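Local atomic coordinates of bifunctional enzyme cysn/cysc (Mycobacterium tuberculosis, PDB entry 4BZP), a protein that catalyses the ATP-dependent phosphorylation of adenosine 5'-phosphosulfate at its 3' position, the APS kinase step of sulfate activation. Residues M23-K28 with Q166-L171; H68-L73 with V80-I85; A128-G133 with T139-P144; T7-G12 with E61-L66; L72-G77 with A102-F107. All coordinates share one frame; numbering follows the deposited sequence. Where two conformers were deposited one is given.

Contact 1: M23-K28 with Q166-L171; sequences MLVERK and QEVIDL
Val25 and Ile169 lie at the closest backbone approach of two helices, and their side chains run past one another head to tail, Val25 CG1 coming within 4.1 Å of Ile169 CG1. The other branch of Val25 serves a second neighbour: Val25 CG2 lies 3.9 Å from Val168 CB and also reaches Val168 CG1, the two valines nearly perpendicular. Ile169 is extended beyond CG1 (chi2 172°), which carries CD1 out to the stem of Lys28. Ile169 CD1 rests 3.8 Å from Lys28 CB and equally near Lys28 CD, against the aliphatic part of the chain. Past this greasy stretch the lysine bends at its last torsion, and NZ forms a salt bridge with Asp162, one turn before Gln166 on the same C-terminal helix. The helices belong to the P-loop kinase fold: 18-31 follows the phosphate-binding loop and 161-173 closes the chain. Their short segments cross at -62°, with axes 9.7 Å apart. Behind the valines lies the central parallel sheet, where Val25 touches Leu81 and Val168 touches Leu153. Ala165, one residue before the segment 166-171, adds a small side chain against both Val25 and Lys28. Farther round the helix, Gln166 NE2 donates to Asp170 OD1 at 2.9 Å, one turn on. The acceptor lies in the Gln166 amide plane, whereas the donor stands 43° out of the Asp170 carboxylate plane. Glu26, on the far side of its helix, is bound by the backbone N of Val38.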
# COMPACT_ATOMS: atom_id res chain seq x y z
N MET A 23 5.23 -12.87 -12.93
CA MET A 23 5.15 -11.94 -14.06
C MET A 23 4.33 -12.53 -15.19
O MET A 23 3.60 -11.81 -15.84
CB MET A 23 6.54 -11.53 -14.54
CG MET A 23 7.33 -10.74 -13.50
SD MET A 23 6.64 -9.10 -13.24
CE MET A 23 7.03 -8.17 -14.71
N LEU A 24 4.48 -13.83 -15.46
CA LEU A 24 3.75 -14.44 -16.55
C LEU A 24 2.29 -14.61 -16.19
O LEU A 24 1.40 -14.40 -17.02
CB LEU A 24 4.37 -15.77 -16.96
CG LEU A 24 3.66 -16.42 -18.17
CD1 LEU A 24 3.52 -15.50 -19.37
CD2 LEU A 24 4.44 -17.64 -18.58
N VAL A 25 1.97 -14.95 -14.95
CA VAL A 25 0.59 -14.96 -14.52
C VAL A 25 -0.02 -13.57 -14.66
O VAL A 25 -1.14 -13.44 -15.16
CB VAL A 25 0.44 -15.45 -13.05
CG1 VAL A 25 -0.97 -15.26 -12.53
CG2 VAL A 25 0.85 -16.89 -12.90
N GLU A 26 0.71 -12.55 -14.27
CA GLU A 26 0.19 -11.18 -14.43
C GLU A 26 -0.15 -10.93 -15.89
O GLU A 26 -1.23 -10.40 -16.16
CB GLU A 26 1.22 -10.19 -13.92
CG GLU A 26 0.72 -8.73 -13.93
CD GLU A 26 1.80 -7.69 -13.65
OE1 GLU A 26 2.95 -7.80 -14.16
OE2 GLU A 26 1.56 -6.82 -12.79
N ARG A 27 0.76 -11.25 -16.80
CA ARG A 27 0.51 -11.00 -18.23
C ARG A 27 -0.69 -11.79 -18.70
O ARG A 27 -1.54 -11.25 -19.45
CB ARG A 27 1.75 -11.33 -19.05
CG ARG A 27 2.90 -10.35 -18.82
CD ARG A 27 4.08 -10.40 -19.79
NE ARG A 27 4.83 -11.64 -19.65
CZ ARG A 27 5.84 -11.81 -18.78
NH1 ARG A 27 6.20 -10.81 -17.99
NH2 ARG A 27 6.44 -12.95 -18.71
N LYS A 28 -0.75 -13.07 -18.35
CA LYS A 28 -1.88 -13.92 -18.80
C LYS A 28 -3.20 -13.35 -18.35
O LYS A 28 -4.19 -13.33 -19.11
CB LYS A 28 -1.74 -15.36 -18.33
CG LYS A 28 -0.70 -16.20 -19.07
CD LYS A 28 -0.62 -17.56 -18.46
CE LYS A 28 0.43 -18.46 -19.06
NZ LYS A 28 0.02 -18.82 -20.46
N GLN A 166 0.09 -21.43 -15.68
CA GLN A 166 -1.24 -21.96 -15.84
C GLN A 166 -1.70 -22.74 -14.61
O GLN A 166 -2.88 -22.67 -14.23
CB GLN A 166 -1.29 -22.80 -17.10
CG GLN A 166 -2.72 -23.29 -17.39
CD GLN A 166 -3.68 -22.15 -17.65
OE1 GLN A 166 -3.38 -21.24 -18.45
NE2 GLN A 166 -4.78 -22.11 -16.93
N GLU A 167 -0.79 -23.42 -13.91
CA GLU A 167 -1.18 -24.09 -12.68
C GLU A 167 -1.66 -23.11 -11.63
O GLU A 167 -2.59 -23.40 -10.87
CB GLU A 167 -0.06 -24.90 -12.10
CG GLU A 167 0.35 -26.12 -12.87
CD GLU A 167 1.36 -26.86 -12.06
OE1 GLU A 167 0.99 -27.35 -10.98
OE2 GLU A 167 2.53 -26.88 -12.49
N VAL A 168 -1.00 -21.95 -11.54
CA VAL A 168 -1.44 -20.91 -10.58
C VAL A 168 -2.83 -20.41 -10.96
O VAL A 168 -3.67 -20.29 -10.07
CB VAL A 168 -0.43 -19.73 -10.53
CG1 VAL A 168 -0.97 -18.58 -9.66
CG2 VAL A 168 0.92 -20.23 -9.96
N ILE A 169 -3.06 -20.16 -12.26
CA ILE A 169 -4.38 -19.69 -12.69
C ILE A 169 -5.44 -20.76 -12.41
O ILE A 169 -6.50 -20.44 -11.90
CB ILE A 169 -4.28 -19.28 -14.15
CG1 ILE A 169 -3.47 -17.99 -14.23
CG2 ILE A 169 -5.68 -19.07 -14.74
CD1 ILE A 169 -3.12 -17.57 -15.61
N ASP A 170 -5.09 -22.03 -12.62
CA ASP A 170 -6.04 -23.14 -12.34
C ASP A 170 -6.40 -23.12 -10.85
O ASP A 170 -7.56 -23.30 -10.44
CB ASP A 170 -5.48 -24.50 -12.74
CG ASP A 170 -5.38 -24.73 -14.28
OD1 ASP A 170 -5.96 -23.94 -15.01
OD2 ASP A 170 -4.65 -25.66 -14.64
N LEU A 171 -5.41 -22.88 -10.00
CA LEU A 171 -5.65 -22.83 -8.54
C LEU A 171 -6.63 -21.73 -8.21
O LEU A 171 -7.56 -21.93 -7.39
CB LEU A 171 -4.33 -22.58 -7.80
CG LEU A 171 -4.38 -22.44 -6.26
CD1 LEU A 171 -4.86 -23.70 -5.55
CD2 LEU A 171 -3.02 -21.97 -5.76

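Contact 2: H68-L73 with V80-I85; sequences HVATLL and VLVPAI
Val80 meets one flat group, the peptide carbonyl of Ala70, with its CG2 methyl 3.7 Å from Ala70 O, while all the side chains that touch are aliphatic. Helix 56-75 here packs on strand 79-82 of the parallel sheet of the P-loop kinase fold, running nearly antiparallel to it at 163° with the axes of the short segments 9.0 Å apart. After the helix the chain turns back and enters this strand, so the contact joins consecutive elements. Val80 straddles one helical turn with its two methyls. With Val80 CG1 anti to the backbone N (chi1 -174°), that branch faces Ala70 CB at 3.9 Å, and CG2 is left to reach Leu73 as well as the Ala70 carbonyl. Ala70 is small enough to let the backbones come close, its CA 6.2 Å from the Val80 CA. Val82, two residues along and on the same face of the strand, adds a looser touch. Thr7 of the adjoining strand borders both Ala70 and Val80, and Leu73 also packs on Leu72 of the second subunit. The tightest meeting of side chains is that of Leu73 CB with Val80 CG2, at 3.7 Å.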
# COMPACT_ATOMS: atom_id res chain seq x y z
N HIS A 68 0.14 -6.43 4.26
CA HIS A 68 -0.91 -5.42 4.35
C HIS A 68 -1.12 -4.66 3.05
O HIS A 68 -2.26 -4.36 2.69
CB HIS A 68 -0.57 -4.45 5.50
CG HIS A 68 -0.80 -5.04 6.85
ND1 HIS A 68 -2.05 -5.28 7.38
CD2 HIS A 68 0.09 -5.42 7.79
CE1 HIS A 68 -1.92 -5.85 8.56
NE2 HIS A 68 -0.63 -5.97 8.82
N VAL A 69 -0.06 -4.40 2.29
CA VAL A 69 -0.23 -3.78 0.98
C VAL A 69 -0.97 -4.73 0.08
O VAL A 69 -1.87 -4.32 -0.65
CB VAL A 69 1.09 -3.29 0.39
CG1 VAL A 69 0.88 -2.77 -1.01
CG2 VAL A 69 1.74 -2.29 1.34
N ALA A 70 -0.63 -6.01 0.13
CA ALA A 70 -1.37 -6.97 -0.67
C ALA A 70 -2.84 -7.01 -0.31
O ALA A 70 -3.68 -7.10 -1.23
CB ALA A 70 -0.77 -8.34 -0.51
N THR A 71 -3.18 -6.96 0.96
CA THR A 71 -4.62 -7.03 1.34
C THR A 71 -5.30 -5.80 0.88
O THR A 71 -6.46 -5.87 0.42
CB THR A 71 -4.95 -7.22 2.84
OG1 THR A 71 -4.52 -6.07 3.57
CG2 THR A 71 -4.37 -8.51 3.36
N LEU A 72 -4.64 -4.66 0.93
CA LEU A 72 -5.22 -3.40 0.43
C LEU A 72 -5.49 -3.46 -1.07
O LEU A 72 -6.60 -3.12 -1.54
CB LEU A 72 -4.30 -2.23 0.81
CG LEU A 72 -4.59 -0.85 0.21
CD1 LEU A 72 -5.95 -0.49 0.70
CD2 LEU A 72 -3.55 0.18 0.60
N LEU A 73 -4.52 -3.93 -1.84
CA LEU A 73 -4.70 -4.02 -3.28
C LEU A 73 -5.79 -5.03 -3.59
O LEU A 73 -6.56 -4.84 -4.54
CB LEU A 73 -3.42 -4.40 -3.97
CG LEU A 73 -2.30 -3.35 -3.99
CD1 LEU A 73 -0.99 -3.97 -4.46
CD2 LEU A 73 -2.72 -2.16 -4.87
N VAL A 80 -3.28 -10.13 -6.62
CA VAL A 80 -1.95 -9.71 -6.16
C VAL A 80 -0.99 -10.90 -6.16
O VAL A 80 -1.35 -11.95 -5.65
CB VAL A 80 -1.98 -9.08 -4.77
CG1 VAL A 80 -0.62 -8.51 -4.36
CG2 VAL A 80 -3.03 -7.96 -4.72
N LEU A 81 0.18 -10.73 -6.73
CA LEU A 81 1.19 -11.78 -6.85
C LEU A 81 2.42 -11.31 -6.13
O LEU A 81 2.97 -10.23 -6.49
CB LEU A 81 1.49 -12.02 -8.31
CG LEU A 81 0.26 -12.47 -9.11
CD1 LEU A 81 0.23 -11.94 -10.52
CD2 LEU A 81 0.20 -13.99 -9.12
N VAL A 82 2.86 -12.02 -5.10
CA VAL A 82 3.96 -11.56 -4.23
C VAL A 82 5.10 -12.55 -4.33
O VAL A 82 5.06 -13.64 -3.71
CB VAL A 82 3.50 -11.46 -2.79
CG1 VAL A 82 4.63 -10.89 -1.91
CG2 VAL A 82 2.26 -10.61 -2.68
N PRO A 83 6.16 -12.19 -5.09
CA PRO A 83 7.27 -13.12 -5.26
C PRO A 83 8.42 -12.97 -4.30
O PRO A 83 9.62 -13.00 -4.75
CB PRO A 83 7.72 -12.81 -6.67
CG PRO A 83 7.49 -11.35 -6.81
CD PRO A 83 6.21 -11.09 -6.07
N ALA A 84 8.15 -13.07 -3.02
CA ALA A 84 9.18 -12.93 -1.99
C ALA A 84 9.69 -14.29 -1.56
O ALA A 84 8.98 -15.30 -1.63
CB ALA A 84 8.65 -12.14 -0.81
N ILE A 85 10.93 -14.33 -1.11
CA ILE A 85 11.53 -15.57 -0.67
C ILE A 85 10.72 -16.14 0.49
O ILE A 85 10.45 -17.35 0.52
CB ILE A 85 12.99 -15.40 -0.29
CG1 ILE A 85 13.81 -15.15 -1.56
CG2 ILE A 85 13.57 -16.65 0.42
CD1 ILE A 85 15.23 -14.77 -1.29

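Contact 3: A128-G133 with T139-P144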
# COMPACT_ATOMS: atom_id res chain seq x y z
N ALA A 128 26.70 -16.07 -7.02
CA ALA A 128 28.16 -15.82 -7.18
C ALA A 128 28.63 -14.83 -6.12
O ALA A 128 29.72 -15.04 -5.55
CB ALA A 128 28.45 -15.32 -8.57
N LYS A 129 27.87 -13.79 -5.82
CA LYS A 129 28.27 -12.86 -4.75
C LYS A 129 28.31 -13.60 -3.41
O LYS A 129 29.27 -13.40 -2.57
CB LYS A 129 27.34 -11.69 -4.65
CG LYS A 129 27.62 -10.57 -5.58
CD LYS A 129 26.90 -9.31 -5.12
CE LYS A 129 27.05 -8.16 -6.07
NZ LYS A 129 26.85 -6.91 -5.30
N ALA A 130 27.32 -14.42 -3.09
CA ALA A 130 27.28 -15.11 -1.80
C ALA A 130 28.48 -16.01 -1.65
O ALA A 130 29.11 -16.07 -0.57
CB ALA A 130 25.98 -15.91 -1.68
N ARG A 131 28.83 -16.73 -2.70
CA ARG A 131 29.95 -17.66 -2.63
C ARG A 131 31.27 -16.93 -2.50
O ARG A 131 32.20 -17.54 -1.93
CB ARG A 131 30.02 -18.54 -3.85
CG ARG A 131 28.88 -19.49 -4.02
CD ARG A 131 28.61 -20.38 -2.85
NE ARG A 131 27.59 -21.39 -3.08
CZ ARG A 131 27.19 -22.28 -2.19
NH1 ARG A 131 27.71 -22.27 -0.96
NH2 ARG A 131 26.21 -23.15 -2.50
N ALA A 132 31.36 -15.69 -2.95
CA ALA A 132 32.55 -14.88 -2.83
C ALA A 132 32.59 -14.16 -1.47
O ALA A 132 33.52 -13.40 -1.25
CB ALA A 132 32.60 -13.89 -3.92
N GLY A 133 31.57 -14.35 -0.63
CA GLY A 133 31.48 -13.68 0.68
C GLY A 133 31.01 -12.25 0.64
O GLY A 133 31.10 -11.50 1.62
N THR A 139 19.75 -16.77 2.17
CA THR A 139 18.87 -17.92 2.39
C THR A 139 19.28 -19.10 1.51
O THR A 139 19.47 -18.98 0.31
CB THR A 139 17.43 -17.52 2.10
OG1 THR A 139 17.04 -16.50 3.03
CG2 THR A 139 16.51 -18.67 2.23
N GLY A 140 19.44 -20.26 2.13
CA GLY A 140 19.86 -21.47 1.44
C GLY A 140 21.34 -21.77 1.54
O GLY A 140 21.77 -22.90 1.22
N ILE A 141 22.12 -20.79 1.95
CA ILE A 141 23.58 -20.92 2.06
C ILE A 141 23.99 -20.73 3.51
O ILE A 141 24.42 -21.71 4.17
CB ILE A 141 24.33 -19.97 1.15
CG1 ILE A 141 24.08 -20.37 -0.30
CG2 ILE A 141 25.84 -20.05 1.45
CD1 ILE A 141 24.59 -19.38 -1.27
N ASP A 142 23.78 -19.54 4.02
CA ASP A 142 24.14 -19.28 5.45
C ASP A 142 23.02 -18.64 6.22
O ASP A 142 23.23 -17.94 7.19
CB ASP A 142 25.45 -18.51 5.53
CG ASP A 142 25.34 -17.13 5.02
OD1 ASP A 142 24.69 -16.93 3.97
OD2 ASP A 142 25.96 -16.20 5.57
N SER A 143 21.77 -18.96 5.84
CA SER A 143 20.59 -18.60 6.55
C SER A 143 19.52 -19.63 6.12
O SER A 143 19.45 -20.01 4.98
CB SER A 143 20.15 -17.17 6.16
OG SER A 143 19.08 -16.74 7.00
N PRO A 144 18.68 -20.04 7.02
CA PRO A 144 17.79 -21.17 6.68
C PRO A 144 16.60 -20.84 5.81
O PRO A 144 16.03 -19.72 5.90
CB PRO A 144 17.29 -21.61 8.04
CG PRO A 144 17.27 -20.36 8.89
CD PRO A 144 18.51 -19.64 8.43
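Ile141 lies under the guanidinium group of Arg131, its CD1 methyl 4.0 Å from the plane and over the centre of one face. The rest of the side chain follows the same group at a slant: CG1 runs beneath CZ and NH2, and Ile141 CG2 comes within 3.8 Å of Arg131 NH1. From the helix side Ala130 completes the seat, its CB 3.8 Å from Ile141 CD1. The CB of Arg131 heads away from the loop, and the chain doubles back through a bend about CB-CG (chi2 -54°), which returns the guanidinium over the isoleucine. Arg131 NH2 also forms a salt bridge with Glu119, a residue of helix 115-121. Helix 126-131 finishes here in a Schellman motif: Gly133 has positive phi (79°), and Gly133 N bonds to Ala130 O at 3.0 Å. The chain then returns through residues 139-144, which have no regular structure but are internally tied by Gly140 N bonding to Ser143 O at 2.9 Å. Asp142 strengthens the return by taking the backbone N of Phe138 and of His137, one on each carboxylate oxygen. This helix and loop project from the body of the kinase, and their position before the last strand is consistent with the lid region of P-loop kinases; the Ile141 side chain is about 13 Å from the bound ADP at the nearest atoms. The chemistry implies a division of labour at a surface site: the arginine can cover hydrocarbon with its face without giving up its ion pair, which probably offsets its charge.

Contact 4: T7-G12 with E61-L66; sequences TVWFTG and ENLRRL
Trp9 reaches Leu63 and Leu66 because its CG stands anti to the backbone N (chi1 -167°) and the ring plane is turned roughly perpendicular to the plane of CA, CB and CG (chi2 -88°), which sends the six-membered end of the indole toward helix 56-75. Trp9 CH2 leads, lying 3.7 Å from Leu63 O, which sits at the ring edge and near its plane, and 4.2 Å from Leu66 CB. Alongside, Trp9 CZ2 meets Leu63 CD2 at 4.2 Å. The indole also meets the ring of Phe106 from the neighbouring strand and packs on Val82, while NE1 makes a weak hydrogen bond to Ser86 OG. Strand 6-11 is the middle strand of the parallel sheet and leads into the phosphate-binding loop, the Walker A motif, whose Lys18 and Ser19 line the ADP pocket; Gly12 O accepts from Lys18 NZ. On the other side of the helix Glu61 holds two arginines. Arg64 grips it side-on, NE to Glu61 OE1 at 2.8 Å and NH2 to Glu61 OE2 at 2.9 Å, both on the syn side of the carboxylate. Arg65 NE comes to Glu61 OE2 from the anti side at 2.9 Å, so that one oxygen serves two donors. Arg65 NH2 has a second acid in Asp51, and Arg64 reaches the Leu48 and Gly47 carbonyls of the second subunit. Chemically the helix has two characters: toward the sheet, leucine carbon and a carbonyl facing the probably slightly electropositive C-H edge of the indole; toward the dimer partner, a charged network that probably stabilises an ionised Glu61.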
# COMPACT_ATOMS: atom_id res chain seq x y z
N THR A 7 -4.81 -12.95 -3.07
CA THR A 7 -3.35 -12.92 -3.07
C THR A 7 -2.70 -14.26 -3.27
O THR A 7 -3.06 -15.23 -2.60
CB THR A 7 -2.80 -12.29 -1.77
OG1 THR A 7 -3.26 -10.92 -1.70
CG2 THR A 7 -1.27 -12.33 -1.66
N VAL A 8 -1.74 -14.32 -4.20
CA VAL A 8 -0.85 -15.44 -4.35
C VAL A 8 0.49 -15.08 -3.74
O VAL A 8 1.15 -14.16 -4.22
CB VAL A 8 -0.68 -15.81 -5.83
CG1 VAL A 8 0.26 -17.00 -5.97
CG2 VAL A 8 -2.02 -16.09 -6.47
N TRP A 9 0.90 -15.79 -2.70
CA TRP A 9 2.11 -15.52 -1.92
C TRP A 9 3.09 -16.60 -2.26
O TRP A 9 2.95 -17.79 -1.84
CB TRP A 9 1.78 -15.53 -0.44
CG TRP A 9 2.81 -15.00 0.48
CD1 TRP A 9 3.81 -15.67 1.04
CD2 TRP A 9 2.92 -13.63 0.95
NE1 TRP A 9 4.57 -14.82 1.82
CE2 TRP A 9 4.01 -13.57 1.80
CE3 TRP A 9 2.18 -12.46 0.73
CZ2 TRP A 9 4.40 -12.37 2.44
CZ3 TRP A 9 2.60 -11.30 1.38
CH2 TRP A 9 3.67 -11.29 2.17
N PHE A 10 4.11 -16.27 -3.04
CA PHE A 10 5.12 -17.22 -3.33
C PHE A 10 6.06 -17.42 -2.16
O PHE A 10 6.18 -16.65 -1.16
CB PHE A 10 5.93 -16.82 -4.55
CG PHE A 10 5.16 -16.86 -5.81
CD1 PHE A 10 4.39 -15.78 -6.20
CD2 PHE A 10 5.17 -17.99 -6.61
CE1 PHE A 10 3.64 -15.83 -7.35
CE2 PHE A 10 4.42 -18.05 -7.76
CZ PHE A 10 3.70 -16.94 -8.16
N THR A 11 6.79 -18.49 -2.29
CA THR A 11 7.92 -18.72 -1.36
C THR A 11 8.86 -19.71 -2.03
O THR A 11 8.43 -20.58 -2.78
CB THR A 11 7.42 -19.20 0.02
OG1 THR A 11 8.56 -19.41 0.87
CG2 THR A 11 6.59 -20.48 -0.07
N GLY A 12 10.14 -19.55 -1.79
CA GLY A 12 11.17 -20.41 -2.33
C GLY A 12 12.50 -19.69 -2.39
O GLY A 12 12.57 -18.46 -2.32
N GLU A 61 9.77 -7.34 8.94
CA GLU A 61 8.87 -6.18 8.84
C GLU A 61 8.56 -5.88 7.38
O GLU A 61 7.44 -5.49 7.08
CB GLU A 61 9.53 -5.00 9.55
CG GLU A 61 8.75 -3.70 9.42
CD GLU A 61 7.39 -3.71 10.11
OE1 GLU A 61 7.04 -4.63 10.87
OE2 GLU A 61 6.65 -2.74 9.86
N ASN A 62 9.51 -6.03 6.47
CA ASN A 62 9.28 -5.92 5.05
C ASN A 62 8.12 -6.82 4.64
O ASN A 62 7.19 -6.37 3.96
CB ASN A 62 10.57 -6.24 4.30
CG ASN A 62 10.42 -6.14 2.84
OD1 ASN A 62 10.17 -5.04 2.32
ND2 ASN A 62 10.57 -7.25 2.14
N LEU A 63 8.13 -8.08 5.06
CA LEU A 63 7.11 -9.03 4.72
C LEU A 63 5.82 -8.66 5.39
O LEU A 63 4.75 -8.80 4.75
CB LEU A 63 7.53 -10.45 5.06
CG LEU A 63 8.73 -11.00 4.30
CD1 LEU A 63 9.23 -12.26 4.93
CD2 LEU A 63 8.38 -11.20 2.83
N ARG A 64 5.83 -8.24 6.65
CA ARG A 64 4.61 -7.82 7.32
C ARG A 64 3.92 -6.70 6.53
O ARG A 64 2.73 -6.73 6.27
CB ARG A 64 4.92 -7.38 8.75
CG ARG A 64 3.68 -7.15 9.58
CD ARG A 64 3.95 -6.44 10.93
NE ARG A 64 4.30 -5.05 10.73
CZ ARG A 64 3.39 -4.07 10.51
NH1 ARG A 64 2.09 -4.34 10.51
NH2 ARG A 64 3.82 -2.87 10.29
N ARG A 65 4.70 -5.70 6.14
CA ARG A 65 4.12 -4.58 5.42
C ARG A 65 3.63 -5.06 4.06
O ARG A 65 2.54 -4.62 3.60
CB ARG A 65 5.13 -3.48 5.25
CG ARG A 65 5.54 -2.80 6.54
CD ARG A 65 6.46 -1.67 6.26
NE ARG A 65 7.15 -1.20 7.47
CZ ARG A 65 8.05 -0.21 7.44
NH1 ARG A 65 8.38 0.33 6.31
NH2 ARG A 65 8.67 0.10 8.56
N LEU A 66 4.39 -5.89 3.35
CA LEU A 66 3.96 -6.43 2.08
C LEU A 66 2.60 -7.13 2.26
O LEU A 66 1.71 -7.02 1.38
CB LEU A 66 5.01 -7.41 1.51
CG LEU A 66 6.18 -6.94 0.63
CD1 LEU A 66 7.20 -8.01 0.39
CD2 LEU A 66 5.63 -6.61 -0.72

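Contact 5: L72-G77 with A102-F107; sequences LLADCG and AGIDFF
Ala74 and Ile104 face each other with CA atoms 7.1 Å apart, where helix 56-75 is ending and the chain from helix 89-101 is heading into strand 106-111. Two Schellman motifs bracket the meeting: Gly77 and Gly103 each leave their helix with positive phi, and Gly77 N bonds back to Ala74 O at 2.9 Å. The packing rests on one branched side chain against one methyl. Ile104 CG2, anti to its own backbone N with CG1 at chi1 -61°, presses on Ala74 CB at 3.6 Å. The longer branch curls back at chi2 (-62°), which leaves Ile104 CD1 4.2 Å from both Ala74 CB and Asp75 N. Asp75 covers a little more of the isoleucine from the surface side, and its carboxylate makes a long, weak ion pair with Arg4. Both Ala74 and Ile104 are buried although the site lies at the margin of the fold. His99 of helix 89-101 packs on Ile104, and Leu72 and Cys76 pack on Tyr37 of the second subunit. The contact thus ties the C-terminal end of helix 56-75 to the link between helix 89-101 and strand 106-111 of the P-loop kinase fold.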
# COMPACT_ATOMS: atom_id res chain seq x y z
N LEU A 72 -4.64 -4.66 0.93
CA LEU A 72 -5.22 -3.40 0.43
C LEU A 72 -5.49 -3.46 -1.07
O LEU A 72 -6.60 -3.12 -1.54
CB LEU A 72 -4.30 -2.23 0.81
CG LEU A 72 -4.59 -0.85 0.21
CD1 LEU A 72 -5.95 -0.49 0.70
CD2 LEU A 72 -3.55 0.18 0.60
N LEU A 73 -4.52 -3.93 -1.84
CA LEU A 73 -4.70 -4.02 -3.28
C LEU A 73 -5.79 -5.03 -3.59
O LEU A 73 -6.56 -4.84 -4.54
CB LEU A 73 -3.42 -4.40 -3.97
CG LEU A 73 -2.30 -3.35 -3.99
CD1 LEU A 73 -0.99 -3.97 -4.46
CD2 LEU A 73 -2.72 -2.16 -4.87
N ALA A 74 -5.84 -6.13 -2.88
CA ALA A 74 -6.90 -7.12 -3.10
C ALA A 74 -8.25 -6.56 -2.79
O ALA A 74 -9.22 -6.79 -3.52
CB ALA A 74 -6.63 -8.35 -2.26
N ASP A 75 -8.36 -5.80 -1.74
CA ASP A 75 -9.64 -5.21 -1.40
C ASP A 75 -10.08 -4.20 -2.49
O ASP A 75 -11.29 -4.06 -2.71
CB ASP A 75 -9.54 -4.65 0.03
CG ASP A 75 -10.84 -4.16 0.54
OD1 ASP A 75 -11.67 -5.03 0.90
OD2 ASP A 75 -10.98 -2.92 0.54
N CYS A 76 -9.13 -3.57 -3.19
CA CYS A 76 -9.34 -2.72 -4.37
C CYS A 76 -9.61 -3.51 -5.69
O CYS A 76 -9.64 -2.93 -6.76
CB CYS A 76 -8.11 -1.79 -4.59
SG CYS A 76 -8.04 -0.46 -3.45
N GLY A 77 -9.68 -4.84 -5.60
CA GLY A 77 -10.09 -5.68 -6.70
C GLY A 77 -8.99 -6.42 -7.46
O GLY A 77 -9.26 -7.13 -8.44
N ALA A 102 -8.78 -10.00 7.08
CA ALA A 102 -9.41 -9.08 6.14
C ALA A 102 -10.45 -9.70 5.23
O ALA A 102 -11.05 -8.98 4.38
CB ALA A 102 -8.33 -8.45 5.30
N GLY A 103 -10.66 -10.99 5.31
CA GLY A 103 -11.56 -11.58 4.40
C GLY A 103 -11.08 -11.88 3.00
O GLY A 103 -11.88 -12.11 2.11
N ILE A 104 -9.76 -11.91 2.80
CA ILE A 104 -9.20 -12.02 1.46
C ILE A 104 -8.59 -13.40 1.25
O ILE A 104 -7.77 -13.83 2.08
CB ILE A 104 -8.08 -10.96 1.21
CG1 ILE A 104 -8.68 -9.56 1.35
CG2 ILE A 104 -7.44 -11.10 -0.16
CD1 ILE A 104 -9.77 -9.20 0.37
N ASP A 105 -8.92 -14.07 0.15
CA ASP A 105 -8.33 -15.36 -0.21
C ASP A 105 -6.81 -15.24 -0.37
O ASP A 105 -6.30 -14.27 -0.93
CB ASP A 105 -8.89 -15.85 -1.53
CG ASP A 105 -10.30 -16.40 -1.45
OD1 ASP A 105 -10.91 -16.50 -0.37
OD2 ASP A 105 -10.76 -16.76 -2.54
N PHE A 106 -6.10 -16.24 0.13
CA PHE A 106 -4.66 -16.27 0.17
C PHE A 106 -4.19 -17.65 -0.22
O PHE A 106 -4.70 -18.66 0.32
CB PHE A 106 -4.19 -15.93 1.60
CG PHE A 106 -2.69 -15.96 1.85
CD1 PHE A 106 -2.04 -17.15 2.19
CD2 PHE A 106 -1.96 -14.80 1.79
CE1 PHE A 106 -0.69 -17.16 2.40
CE2 PHE A 106 -0.60 -14.81 2.08
CZ PHE A 106 0.03 -15.98 2.40
N PHE A 107 -3.22 -17.71 -1.11
CA PHE A 107 -2.64 -18.97 -1.56
C PHE A 107 -1.15 -18.94 -1.37
O PHE A 107 -0.48 -18.04 -1.86
CB PHE A 107 -2.98 -19.21 -3.02
CG PHE A 107 -4.43 -19.17 -3.33
CD1 PHE A 107 -5.19 -20.30 -3.22
CD2 PHE A 107 -5.03 -17.97 -3.72
CE1 PHE A 107 -6.55 -20.26 -3.52
CE2 PHE A 107 -6.38 -17.93 -4.00
CZ PHE A 107 -7.13 -19.07 -3.89

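How the contacts relate
Four of the five contacts lie on the two faces of one parallel sheet. Contacts 2, 4 and 5 all use helix 56-75, against strand 79-82, strand 6-11 and the lead-in to strand 106-111 respectively; the centres of contacts 2 and 4 are about 6 Å apart, and contacts 2 and 5 share Leu72 and Leu73. Contact 1 covers the other face with helices 18-31 and 161-173, its centre about 15 to 18 Å from those of the three. Contact 3 stands apart, its centre about 30 Å from that of contact 1. Along the chain, contact 1 spans contacts 2, 3 and 5 and interlocks with contact 4. The sheet is thus sandwiched between helices, with ADP at its end and the second subunit against helix 56-75.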